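Side-chain contacts in glycerol dehydratase (Clostridium butyricum, PDB 1R9D), which probably acts as a coenzyme B12-independent glycyl-radical lyase that dehydrates glycerol: residues A[128-131]-A[132-135]; A[36-39]-A[40-44]. All coordinates share one frame; numbering follows the deposited sequence.

Interaction 1. Residues A[128-131]-A[132-135]; sequences GKTT and SELA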
loop_
_atom_site.group_PDB
_atom_site.type_symbol
_atom_site.label_atom_id
_atom_site.label_comp_id
_atom_site.label_asym_id
_atom_site.label_seq_id
_atom_site.Cartn_x
_atom_site.Cartn_y
_atom_site.Cartn_z
ATOM N N GLY A 128 10.865 13.639 1.861
ATOM C CA GLY A 128 9.961 12.951 0.957
ATOM C C GLY A 128 9.387 11.646 1.483
ATOM O O GLY A 128 8.600 10.999 0.798
ATOM N N LYS A 129 9.743 11.268 2.705
ATOM C CA LYS A 129 9.281 10.001 3.265
ATOM C C LYS A 129 8.280 10.093 4.412
ATOM O O LYS A 129 7.972 9.083 5.049
ATOM C CB LYS A 129 10.497 9.193 3.723
ATOM C CG LYS A 129 11.543 9.030 2.632
ATOM C CD LYS A 129 12.792 8.346 3.152
ATOM C CE LYS A 129 13.876 8.316 2.082
ATOM N NZ LYS A 129 15.174 7.841 2.637
ATOM N N THR A 130 7.764 11.289 4.666
ATOM C CA THR A 130 6.818 11.486 5.755
ATOM C C THR A 130 5.374 11.283 5.312
ATOM O O THR A 130 5.084 11.195 4.119
ATOM C CB THR A 130 6.924 12.913 6.330
ATOM O OG1 THR A 130 6.569 13.859 5.315
ATOM C CG2 THR A 130 8.350 13.197 6.807
ATOM N N THR A 131 4.475 11.205 6.285
ATOM C CA THR A 131 3.057 11.059 5.987
ATOM C C THR A 131 2.545 12.366 5.367
ATOM O O THR A 131 1.740 12.338 4.436
ATOM C CB THR A 131 2.232 10.735 7.262
ATOM O OG1 THR A 131 2.489 11.718 8.271
ATOM C CG2 THR A 131 2.598 9.355 7.803
ATOM N N SER A 132 3.027 13.503 5.872
ATOM C CA SER A 132 2.610 14.810 5.354
ATOM C C SER A 132 2.897 14.968 3.861
ATOM O O SER A 132 2.064 15.465 3.104
ATOM C CB SER A 132 3.299 15.953 6.121
ATOM O OG SER A 132 4.705 15.986 5.893
ATOM N N GLU A 133 4.073 14.531 3.426
ATOM C CA GLU A 133 4.423 14.666 2.018
ATOM C C GLU A 133 3.567 13.776 1.115
ATOM O O GLU A 133 3.178 14.186 0.022
ATOM C CB GLU A 133 5.925 14.402 1.844
ATOM C CG GLU A 133 6.741 15.452 2.609
ATOM C CD GLU A 133 8.207 15.103 2.783
ATOM O OE1 GLU A 133 9.047 15.678 2.053
ATOM O OE2 GLU A 133 8.516 14.258 3.654
ATOM N N LEU A 134 3.248 12.570 1.576
ATOM C CA LEU A 134 2.406 11.674 0.784
ATOM C C LEU A 134 0.972 12.222 0.743
ATOM O O LEU A 134 0.305 12.153 -0.286
ATOM C CB LEU A 134 2.412 10.269 1.388
ATOM C CG LEU A 134 1.518 9.231 0.700
ATOM C CD1 LEU A 134 1.947 9.050 -0.746
ATOM C CD2 LEU A 134 1.605 7.915 1.453
ATOM N N ALA A 135 0.509 12.772 1.865
ATOM C CA ALA A 135 -0.843 13.333 1.943
ATOM C C ALA A 135 -1.032 14.409 0.882
ATOM O O ALA A 135 -2.053 14.442 0.192
ATOM C CB ALA A 135 -1.094 13.919 3.329
#

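Interaction 2. Residues A[36-39]-A[40-44]; sequences TESF and KQTEG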
loop_
_atom_site.group_PDB
_atom_site.type_symbol
_atom_site.label_atom_id
_atom_site.label_comp_id
_atom_site.label_asym_id
_atom_site.label_seq_id
_atom_site.Cartn_x
_atom_site.Cartn_y
_atom_site.Cartn_z
ATOM N N THR A 36 15.242 7.107 13.001
ATOM C CA THR A 36 15.944 7.294 11.733
ATOM C C THR A 36 16.898 6.120 11.507
ATOM O O THR A 36 16.999 5.582 10.405
ATOM C CB THR A 36 16.753 8.617 11.734
ATOM O OG1 THR A 36 15.854 9.729 11.867
ATOM C CG2 THR A 36 17.550 8.771 10.447
ATOM N N GLU A 37 17.592 5.728 12.570
ATOM C CA GLU A 37 18.530 4.615 12.506
ATOM C C GLU A 37 17.800 3.312 12.175
ATOM O O GLU A 37 18.271 2.518 11.362
ATOM C CB GLU A 37 19.271 4.489 13.842
ATOM C CG GLU A 37 19.990 3.168 14.054
ATOM C CD GLU A 37 20.897 3.186 15.275
ATOM O OE1 GLU A 37 20.456 3.659 16.348
ATOM O OE2 GLU A 37 22.052 2.718 15.161
ATOM N N SER A 38 16.647 3.101 12.803
ATOM C CA SER A 38 15.871 1.889 12.563
ATOM C C SER A 38 15.353 1.820 11.130
ATOM O O SER A 38 15.524 0.806 10.457
ATOM C CB SER A 38 14.698 1.800 13.542
ATOM O OG SER A 38 13.968 0.597 13.351
ATOM N N PHE A 39 14.725 2.895 10.659
ATOM C CA PHE A 39 14.193 2.909 9.297
ATOM C C PHE A 39 15.259 2.660 8.228
ATOM O O PHE A 39 14.982 2.057 7.191
ATOM C CB PHE A 39 13.472 4.230 9.015
ATOM C CG PHE A 39 11.984 4.172 9.253
ATOM C CD1 PHE A 39 11.478 3.894 10.517
ATOM C CD2 PHE A 39 11.092 4.370 8.200
ATOM C CE1 PHE A 39 10.096 3.812 10.735
ATOM C CE2 PHE A 39 9.714 4.290 8.404
ATOM C CZ PHE A 39 9.217 4.009 9.672
ATOM N N LYS A 40 16.479 3.123 8.478
ATOM C CA LYS A 40 17.562 2.924 7.524
ATOM C C LYS A 40 17.888 1.441 7.378
ATOM O O LYS A 40 18.435 1.020 6.360
ATOM C CB LYS A 40 18.816 3.680 7.972
ATOM C CG LYS A 40 18.750 5.179 7.746
ATOM C CD LYS A 40 20.051 5.856 8.167
ATOM C CE LYS A 40 19.997 7.351 7.890
ATOM N NZ LYS A 40 21.224 8.051 8.365
ATOM N N GLN A 41 17.539 0.658 8.393
ATOM C CA GLN A 41 17.810 -0.777 8.392
ATOM C C GLN A 41 16.617 -1.657 8.023
ATOM O O GLN A 41 16.750 -2.883 7.962
ATOM C CB GLN A 41 18.323 -1.209 9.767
ATOM C CG GLN A 41 19.655 -0.598 10.147
ATOM C CD GLN A 41 20.733 -0.932 9.142
ATOM O OE1 GLN A 41 21.010 -2.105 8.883
ATOM N NE2 GLN A 41 21.347 0.095 8.565
ATOM N N THR A 42 15.461 -1.047 7.771
ATOM C CA THR A 42 14.268 -1.823 7.445
ATOM C C THR A 42 13.594 -1.428 6.130
ATOM O O THR A 42 12.396 -1.647 5.959
ATOM C CB THR A 42 13.225 -1.704 8.579
ATOM O OG1 THR A 42 12.842 -0.332 8.730
ATOM C CG2 THR A 42 13.806 -2.198 9.900
ATOM N N GLU A 43 14.363 -0.872 5.200
ATOM C CA GLU A 43 13.828 -0.432 3.909
ATOM C C GLU A 43 13.050 -1.489 3.125
ATOM O O GLU A 43 12.087 -1.161 2.434
ATOM C CB GLU A 43 14.959 0.097 3.020
ATOM C CG GLU A 43 15.724 1.281 3.602
ATOM C CD GLU A 43 14.996 2.609 3.451
ATOM O OE1 GLU A 43 13.865 2.629 2.916
ATOM O OE2 GLU A 43 15.568 3.640 3.868
ATOM N N GLY A 44 13.467 -2.749 3.222
ATOM C CA GLY A 44 12.792 -3.805 2.482
ATOM C C GLY A 44 11.636 -4.460 3.207
ATOM O O GLY A 44 11.131 -5.496 2.777
HETATM O O HOH W 1 20.935 2.409 10.922
HETATM O O HOH W 2 12.094 0.512 11.186
#

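Interaction 1. Residues A[128-131]-A[132-135]
Thr130 and Glu133 form a capping box at the start of helix 131-138, with Thr130 as the N-cap. Thr130 OG1 sits between its own backbone N and carbonyl carbon (chi1 63°), which turns it back into the first turn, where it accepts from Glu133 N at 3.2 Å. The return bond is made by the carboxylate: Glu133 OE2 accepts from Thr130 N at 3.2 Å, from the anti side and somewhat out of the carboxylate plane. The same oxygen receives the Thr130 hydroxyl on its anti lone pair, with Thr130 OG1 and Glu133 OE2 2.6 Å apart, so two donors of one residue grip it and Thr130 OG1 both gives and accepts.

Glu133 reaches back because CG is anti to its carbonyl carbon (chi1 -63°) and the chain runs extended beyond it, crossing the threonine side chain obliquely. Its other oxygen, OE1, is met on the syn side by Gly128 N at 2.7 Å, 32° out of the carboxylate plane. Both carboxylate oxygens are thus engaged, which fixes the rotation of the group and ties Gly128 N to the first turn of the helix. The negative carboxylate near the N-terminal end of the helix probably interacts favourably with its dipole. Ser132 OG is hydrogen-bonded to Phe89 O. The helical bonding continues with Ala135 N to Thr131 O, 2.9 Å.

Interaction 2. Residues A[36-39]-A[40-44]
Lys40 lies alongside Thr36, one turn earlier in the helix, the two side chains pointing the same way. The lysine chain is extended beyond CG, and its CE rests 3.8 Å from Thr36 CG2, while Lys40 CG passes 3.2 Å from Thr36 O. Thr36 O also accepts a hydrogen bond from Lys40 N, at 3.2 Å, with the donor tilted 28° from the carbonyl plane. Beyond the threonine methyl the lysine ammonium forms a salt bridge with Asp121.

These contacts belong to the C-terminal end of helix 30-40, where the bonding pattern shifts to shorter spans: Gln41 N reaches Ser38 O at 2.9 Å, and Thr42 N reaches Phe39 O at 3.2 Å. In both, the donor stands above the carbonyl plane, 73° out of it in the second, as the chain curls out of the helix.

The Phe39 ring meets that of Trp126, the planes at about 50°, and the side chain packs on Ala54 of helix 47-61. Thr42 continues the turn: with OG1 between its backbone N and carbonyl carbon (chi1 61°), Thr42 OG1 is hydrogen-bonded to a water at 2.7 Å, which bridges to Ser38 OG.

In the fold
From the N terminus the chain first meets interaction 2, where helix 30-40 ends and turns into the loop leading to helix 47-61. Interaction 1 comes later, closing the loop between helix 113-125 and helix 131-138. The two follow in series, neither nested nor crossing, with centres about 16 Å apart and nearest atoms about 4 Å apart. Helix 113-125 lies between them in sequence: its Tyr125 bonds to Glu43 and makes a cation-pi contact with Lys129. Interaction 1 also packs on helix 484-516. Both sites face the second subunit, Lys129 packing on Glu43 of that subunit and Gly44 O bonding to its Ser137.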